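Local coordinates for protein putative glucoamylase (Bacteroides caccae ATCC 43185, PDB 4QT9) that is a putative glucoamylase, probably a glycoside hydrolase that releases glucose from glucans, built as an alpha/alpha toroid, at residues V99-Y112 against R165-Y178. Numbering follows the deposited sequence. Where two conformers were deposited one is given.
Sequences VSFLEKADRFHGAY and RIDRLWREVDWDWY
Arg165 lays its side chain against Val99, Ser100 and Glu103 of helix 88-104. Arg165 CB packs on Val99 CG1 at 3.8 Å; CG and CD then run past Glu103 OE2. A bend at chi3 (70°) turns the guanidinium side-on to the Glu103 carboxylate: NE donates to OE2, and Arg165 NH2 reaches Glu103 OE1 at 2.7 Å, both bonds nearly straight although the two planes are 40° apart. NH2 also donates to Ser100 OG, almost in the guanidinium plane. Val99 CG1 lies over one face of the group, while NH1 turns to Glu96 in a second salt bridge. Ser100 OG is itself bonded to the carbonyl of Glu96.

Helices 88-104 and 157-172 belong to the alpha/alpha toroid; the axes of segments 99-104 and 165-172 approach to 10.6 Å, at 31° to each other, with Leu169 packed between them. Its CD1 touches Leu102 CB, and Leu169 CD2 sits 3.4 Å from Tyr112 OH. From the loop after helix 88-104, Arg107 NH2 bonds to Leu169 O, within helix 157-172, and to Gly110 O of its own loop, each met on an in-plane lone pair; NH1 makes a weak bond to Glu172 OE1 within a salt bridge.

Phe108 to Ala111 form a type I' turn that meets the chain after helix 157-172. Gly110 CA comes within 3.3 Å of Glu172 O, and His109 O accepts from Asp174 N. The His109 ring lies flat over the five-membered ring of Trp177, centroids 3.5 Å apart, with Trp190 edge-to-face against both. Tyr178 OH donates to Phe108 O at 2.6 Å, on the opposite face of that carbonyl from Ala111 N.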
loop_
_atom_site.group_PDB
_atom_site.type_symbol
_atom_site.label_atom_id
_atom_site.label_comp_id
_atom_site.label_asym_id
_atom_site.label_seq_id
_atom_site.Cartn_x
_atom_site.Cartn_y
_atom_site.Cartn_z
ATOM N N VAL A 99 -17.226 7.621 0.809
ATOM C CA VAL A 99 -17.919 7.054 1.973
ATOM C C VAL A 99 -19.323 6.515 1.566
ATOM O O VAL A 99 -19.689 5.425 2.000
ATOM C CB VAL A 99 -17.998 8.072 3.138
ATOM C CG1 VAL A 99 -18.803 7.510 4.305
ATOM C CG2 VAL A 99 -16.595 8.477 3.608
ATOM N N SER A 100 -20.074 7.239 0.714
ATOM C CA SER A 100 -21.406 6.798 0.274
ATOM C C SER A 100 -21.299 5.475 -0.488
ATOM O O SER A 100 -22.143 4.594 -0.292
ATOM C CB SER A 100 -22.091 7.857 -0.591
ATOM O OG SER A 100 -22.255 9.059 0.133
ATOM N N PHE A 101 -20.275 5.340 -1.359
ATOM C CA PHE A 101 -20.027 4.090 -2.093
ATOM C C PHE A 101 -19.695 2.951 -1.124
ATOM O O PHE A 101 -20.259 1.870 -1.258
ATOM C CB PHE A 101 -18.898 4.241 -3.140
ATOM C CG PHE A 101 -18.520 2.933 -3.808
ATOM C CD1 PHE A 101 -19.210 2.476 -4.930
ATOM C CD2 PHE A 101 -17.482 2.148 -3.308
ATOM C CE1 PHE A 101 -18.854 1.271 -5.546
ATOM C CE2 PHE A 101 -17.114 0.955 -3.943
ATOM C CZ PHE A 101 -17.813 0.516 -5.046
ATOM N N LEU A 102 -18.795 3.184 -0.159
ATOM C CA LEU A 102 -18.369 2.150 0.803
ATOM C C LEU A 102 -19.506 1.697 1.735
ATOM O O LEU A 102 -19.503 0.545 2.203
ATOM C CB LEU A 102 -17.171 2.627 1.633
ATOM C CG LEU A 102 -15.860 2.853 0.847
ATOM C CD1 LEU A 102 -14.818 3.498 1.719
ATOM C CD2 LEU A 102 -15.311 1.543 0.289
ATOM N N GLU A 103 -20.487 2.594 1.991
ATOM C CA GLU A 103 -21.629 2.275 2.846
ATOM C C GLU A 103 -22.589 1.335 2.112
ATOM O O GLU A 103 -23.312 0.580 2.760
ATOM C CB GLU A 103 -22.375 3.555 3.276
ATOM C CG GLU A 103 -21.598 4.469 4.216
ATOM C CD GLU A 103 -22.257 5.804 4.523
ATOM O OE1 GLU A 103 -22.972 6.343 3.646
ATOM O OE2 GLU A 103 -22.023 6.330 5.637
ATOM N N LYS A 104 -22.546 1.349 0.765
ATOM C CA LYS A 104 -23.430 0.576 -0.111
ATOM C C LYS A 104 -22.795 -0.674 -0.745
ATOM O O LYS A 104 -23.511 -1.652 -0.969
ATOM C CB LYS A 104 -23.965 1.493 -1.237
ATOM C CG LYS A 104 -25.064 2.445 -0.729
ATOM C CD LYS A 104 -25.200 3.754 -1.530
ATOM C CE LYS A 104 -26.169 3.672 -2.690
ATOM N NZ LYS A 104 -26.523 5.022 -3.212
ATOM N N ALA A 105 -21.474 -0.643 -1.041
ATOM C CA ALA A 105 -20.755 -1.719 -1.735
ATOM C C ALA A 105 -20.761 -3.004 -0.935
ATOM O O ALA A 105 -20.899 -2.949 0.276
ATOM C CB ALA A 105 -19.334 -1.292 -2.024
ATOM N N ASP A 106 -20.642 -4.160 -1.616
ATOM C CA ASP A 106 -20.614 -5.493 -0.992
ATOM C C ASP A 106 -19.539 -5.626 0.066
ATOM O O ASP A 106 -18.420 -5.181 -0.133
ATOM C CB ASP A 106 -20.392 -6.580 -2.052
ATOM C CG ASP A 106 -21.583 -6.828 -2.949
ATOM O OD1 ASP A 106 -22.672 -6.254 -2.670
ATOM O OD2 ASP A 106 -21.435 -7.606 -3.932
ATOM N N ARG A 107 -19.930 -6.224 1.210
ATOM C CA ARG A 107 -19.109 -6.494 2.396
ATOM C C ARG A 107 -19.346 -7.929 2.836
ATOM O O ARG A 107 -20.422 -8.467 2.588
ATOM C CB ARG A 107 -19.427 -5.540 3.571
ATOM C CG ARG A 107 -19.367 -4.061 3.247
ATOM C CD ARG A 107 -19.616 -3.191 4.463
ATOM N NE ARG A 107 -18.446 -3.152 5.347
ATOM C CZ ARG A 107 -18.320 -2.321 6.377
ATOM N NH1 ARG A 107 -19.288 -1.456 6.665
ATOM N NH2 ARG A 107 -17.225 -2.347 7.131
ATOM N N PHE A 108 -18.347 -8.547 3.479
ATOM C CA PHE A 108 -18.359 -9.937 3.933
ATOM C C PHE A 108 -17.829 -9.958 5.331
ATOM O O PHE A 108 -16.631 -9.819 5.546
ATOM C CB PHE A 108 -17.527 -10.799 2.939
ATOM C CG PHE A 108 -17.945 -10.568 1.500
ATOM C CD1 PHE A 108 -17.373 -9.546 0.747
ATOM C CD2 PHE A 108 -19.015 -11.267 0.950
ATOM C CE1 PHE A 108 -17.812 -9.280 -0.551
ATOM C CE2 PHE A 108 -19.434 -11.022 -0.359
ATOM C CZ PHE A 108 -18.819 -10.035 -1.102
ATOM N N HIS A 109 -18.762 -10.003 6.297
ATOM C CA HIS A 109 -18.530 -9.910 7.753
ATOM C C HIS A 109 -17.787 -8.593 8.016
ATOM O O HIS A 109 -16.773 -8.567 8.701
ATOM C CB HIS A 109 -17.796 -11.149 8.311
ATOM C CG HIS A 109 -18.687 -12.339 8.450
ATOM N ND1 HIS A 109 -19.456 -12.536 9.579
ATOM C CD2 HIS A 109 -18.920 -13.350 7.585
ATOM C CE1 HIS A 109 -20.120 -13.659 9.374
ATOM N NE2 HIS A 109 -19.838 -14.182 8.186
ATOM N N GLY A 110 -18.261 -7.527 7.371
ATOM C CA GLY A 110 -17.682 -6.196 7.502
ATOM C C GLY A 110 -16.436 -5.931 6.678
ATOM O O GLY A 110 -16.045 -4.773 6.529
ATOM N N ALA A 111 -15.783 -6.986 6.163
ATOM C CA ALA A 111 -14.571 -6.840 5.369
ATOM C C ALA A 111 -14.928 -6.549 3.898
ATOM O O ALA A 111 -15.966 -6.988 3.401
ATOM C CB ALA A 111 -13.697 -8.092 5.469
ATOM N N TYR A 112 -14.054 -5.833 3.203
ATOM C CA TYR A 112 -14.311 -5.505 1.805
ATOM C C TYR A 112 -13.612 -6.496 0.868
ATOM O O TYR A 112 -12.572 -7.066 1.222
ATOM C CB TYR A 112 -13.907 -4.058 1.506
ATOM C CG TYR A 112 -14.875 -3.052 2.092
ATOM C CD1 TYR A 112 -16.100 -2.792 1.479
ATOM C CD2 TYR A 112 -14.587 -2.387 3.282
ATOM C CE1 TYR A 112 -16.988 -1.850 2.000
ATOM C CE2 TYR A 112 -15.480 -1.463 3.828
ATOM C CZ TYR A 112 -16.677 -1.195 3.177
ATOM O OH TYR A 112 -17.552 -0.271 3.674
ATOM N N ARG A 165 -19.309 8.877 9.950
ATOM C CA ARG A 165 -19.690 7.849 8.982
ATOM C C ARG A 165 -18.513 6.882 8.749
ATOM O O ARG A 165 -18.715 5.669 8.618
ATOM C CB ARG A 165 -20.164 8.513 7.670
ATOM C CG ARG A 165 -21.580 9.062 7.820
ATOM C CD ARG A 165 -21.945 9.908 6.654
ATOM N NE ARG A 165 -22.136 9.128 5.431
ATOM C CZ ARG A 165 -22.172 9.658 4.213
ATOM N NH1 ARG A 165 -22.029 10.963 4.046
ATOM N NH2 ARG A 165 -22.377 8.887 3.156
ATOM N N ILE A 166 -17.281 7.408 8.762
ATOM C CA ILE A 166 -16.078 6.602 8.596
ATOM C C ILE A 166 -15.895 5.680 9.831
ATOM O O ILE A 166 -15.583 4.479 9.674
ATOM C CB ILE A 166 -14.837 7.499 8.347
ATOM C CG1 ILE A 166 -14.847 8.046 6.906
ATOM C CG2 ILE A 166 -13.533 6.711 8.610
ATOM C CD1 ILE A 166 -14.059 9.324 6.667
ATOM N N ASP A 167 -16.072 6.241 11.041
ATOM C CA ASP A 167 -15.939 5.456 12.279
ATOM C C ASP A 167 -16.941 4.301 12.299
ATOM O O ASP A 167 -16.585 3.232 12.752
ATOM C CB ASP A 167 -16.086 6.321 13.537
ATOM C CG ASP A 167 -15.619 5.601 14.817
ATOM O OD1 ASP A 167 -14.431 5.254 14.907
ATOM O OD2 ASP A 167 -16.441 5.401 15.715
ATOM N N ARG A 168 -18.156 4.498 11.764
ATOM C CA ARG A 168 -19.150 3.425 11.674
ATOM C C ARG A 168 -18.643 2.282 10.760
ATOM O O ARG A 168 -18.797 1.121 11.137
ATOM C CB ARG A 168 -20.513 3.942 11.187
ATOM C CG ARG A 168 -21.632 2.932 11.446
ATOM C CD ARG A 168 -22.869 3.182 10.600
ATOM N NE ARG A 168 -23.487 1.932 10.149
ATOM C CZ ARG A 168 -24.765 1.608 10.335
ATOM N NH1 ARG A 168 -25.585 2.444 10.963
ATOM N NH2 ARG A 168 -25.234 0.449 9.890
ATOM N N LEU A 169 -18.019 2.608 9.582
ATOM C CA LEU A 169 -17.493 1.598 8.675
ATOM C C LEU A 169 -16.368 0.831 9.329
ATOM O O LEU A 169 -16.291 -0.370 9.121
ATOM C CB LEU A 169 -16.983 2.212 7.341
ATOM C CG LEU A 169 -18.050 2.894 6.433
ATOM C CD1 LEU A 169 -17.382 3.753 5.359
ATOM C CD2 LEU A 169 -18.994 1.880 5.802
ATOM N N TRP A 170 -15.461 1.543 10.046
ATOM C CA TRP A 170 -14.321 1.003 10.793
ATOM C C TRP A 170 -14.873 0.055 11.885
ATOM O O TRP A 170 -14.415 -1.085 11.984
ATOM C CB TRP A 170 -13.465 2.167 11.393
ATOM C CG TRP A 170 -12.591 1.859 12.598
ATOM C CD1 TRP A 170 -12.661 2.453 13.828
ATOM C CD2 TRP A 170 -11.499 0.909 12.671
ATOM N NE1 TRP A 170 -11.681 1.946 14.660
ATOM C CE2 TRP A 170 -10.946 1.004 13.968
ATOM C CE3 TRP A 170 -10.956 -0.024 11.775
ATOM C CZ2 TRP A 170 -9.830 0.247 14.370
ATOM C CZ3 TRP A 170 -9.867 -0.801 12.183
ATOM C CH2 TRP A 170 -9.325 -0.670 13.472
ATOM N N ARG A 171 -15.898 0.491 12.644
ATOM C CA ARG A 171 -16.484 -0.345 13.719
ATOM C C ARG A 171 -17.217 -1.592 13.184
ATOM O O ARG A 171 -17.397 -2.562 13.932
ATOM C CB ARG A 171 -17.428 0.461 14.605
ATOM C CG ARG A 171 -16.676 1.402 15.504
ATOM C CD ARG A 171 -17.597 2.303 16.285
ATOM N NE ARG A 171 -16.804 3.066 17.235
ATOM C CZ ARG A 171 -16.546 2.678 18.480
ATOM N NH1 ARG A 171 -17.078 1.559 18.958
ATOM N NH2 ARG A 171 -15.765 3.410 19.261
ATOM N N GLU A 172 -17.608 -1.577 11.892
ATOM C CA GLU A 172 -18.336 -2.682 11.282
ATOM C C GLU A 172 -17.400 -3.797 10.780
ATOM O O GLU A 172 -17.867 -4.921 10.563
ATOM C CB GLU A 172 -19.243 -2.175 10.154
ATOM C CG GLU A 172 -20.535 -1.583 10.689
ATOM C CD GLU A 172 -21.462 -0.928 9.680
ATOM O OE1 GLU A 172 -20.982 -0.458 8.620
ATOM O OE2 GLU A 172 -22.677 -0.852 9.977
ATOM N N VAL A 173 -16.093 -3.534 10.645
ATOM C CA VAL A 173 -15.181 -4.617 10.185
ATOM C C VAL A 173 -15.012 -5.676 11.274
ATOM O O VAL A 173 -14.427 -5.394 12.331
ATOM C CB VAL A 173 -13.791 -4.167 9.667
ATOM C CG1 VAL A 173 -13.032 -5.361 9.080
ATOM C CG2 VAL A 173 -13.917 -3.053 8.631
ATOM N N ASP A 174 -15.500 -6.910 10.992
ATOM C CA ASP A 174 -15.395 -8.003 11.970
ATOM C C ASP A 174 -14.073 -8.774 11.769
ATOM O O ASP A 174 -14.067 -9.866 11.172
ATOM C CB ASP A 174 -16.614 -8.942 11.908
ATOM C CG ASP A 174 -16.725 -9.939 13.076
ATOM O OD1 ASP A 174 -15.729 -10.114 13.818
ATOM O OD2 ASP A 174 -17.795 -10.543 13.237
ATOM N N TRP A 175 -12.954 -8.199 12.276
ATOM C CA TRP A 175 -11.623 -8.827 12.135
ATOM C C TRP A 175 -11.616 -10.211 12.797
ATOM O O TRP A 175 -11.056 -11.161 12.246
ATOM C CB TRP A 175 -10.505 -7.949 12.748
ATOM C CG TRP A 175 -10.547 -6.517 12.312
ATOM C CD1 TRP A 175 -11.225 -5.496 12.912
ATOM C CD2 TRP A 175 -9.950 -5.964 11.122
ATOM N NE1 TRP A 175 -11.041 -4.326 12.204
ATOM C CE2 TRP A 175 -10.260 -4.585 11.102
ATOM C CE3 TRP A 175 -9.128 -6.490 10.103
ATOM C CZ2 TRP A 175 -9.819 -3.731 10.070
ATOM C CZ3 TRP A 175 -8.702 -5.648 9.076
ATOM C CH2 TRP A 175 -9.016 -4.283 9.084
ATOM N N ASP A 176 -12.293 -10.322 13.962
ATOM C CA ASP A 176 -12.337 -11.539 14.756
ATOM C C ASP A 176 -12.962 -12.698 13.977
ATOM O O ASP A 176 -12.551 -13.836 14.179
ATOM C CB ASP A 176 -13.080 -11.285 16.074
ATOM C CG ASP A 176 -13.091 -12.476 16.997
ATOM O OD1 ASP A 176 -12.114 -12.640 17.766
ATOM O OD2 ASP A 176 -14.083 -13.240 16.964
ATOM N N TRP A 177 -13.931 -12.431 13.104
ATOM C CA TRP A 177 -14.525 -13.488 12.273
ATOM C C TRP A 177 -13.449 -14.240 11.466
ATOM O O TRP A 177 -13.541 -15.448 11.299
ATOM C CB TRP A 177 -15.567 -12.899 11.295
ATOM C CG TRP A 177 -16.066 -13.895 10.294
ATOM C CD1 TRP A 177 -15.575 -14.109 9.041
ATOM C CD2 TRP A 177 -16.999 -14.951 10.544
ATOM N NE1 TRP A 177 -16.197 -15.196 8.469
ATOM C CE2 TRP A 177 -17.101 -15.712 9.359
ATOM C CE3 TRP A 177 -17.823 -15.285 11.637
ATOM C CZ2 TRP A 177 -17.979 -16.793 9.234
ATOM C CZ3 TRP A 177 -18.711 -16.348 11.508
ATOM C CH2 TRP A 177 -18.770 -17.101 10.325
ATOM N N TYR A 178 -12.455 -13.516 10.951
ATOM C CA TYR A 178 -11.413 -14.035 10.085
ATOM C C TYR A 178 -10.365 -14.873 10.844
ATOM O O TYR A 178 -9.400 -15.315 10.246
ATOM C CB TYR A 178 -10.800 -12.878 9.288
ATOM C CG TYR A 178 -11.737 -12.405 8.183
ATOM C CD1 TYR A 178 -12.845 -11.613 8.472
ATOM C CD2 TYR A 178 -11.529 -12.777 6.855
ATOM C CE1 TYR A 178 -13.755 -11.245 7.476
ATOM C CE2 TYR A 178 -12.419 -12.396 5.850
ATOM C CZ TYR A 178 -13.554 -11.660 6.174
ATOM O OH TYR A 178 -14.446 -11.267 5.200
HETATM O O HOH W 1 -21.153 4.485 7.728
HETATM O O HOH W 2 -19.600 -10.924 11.527
#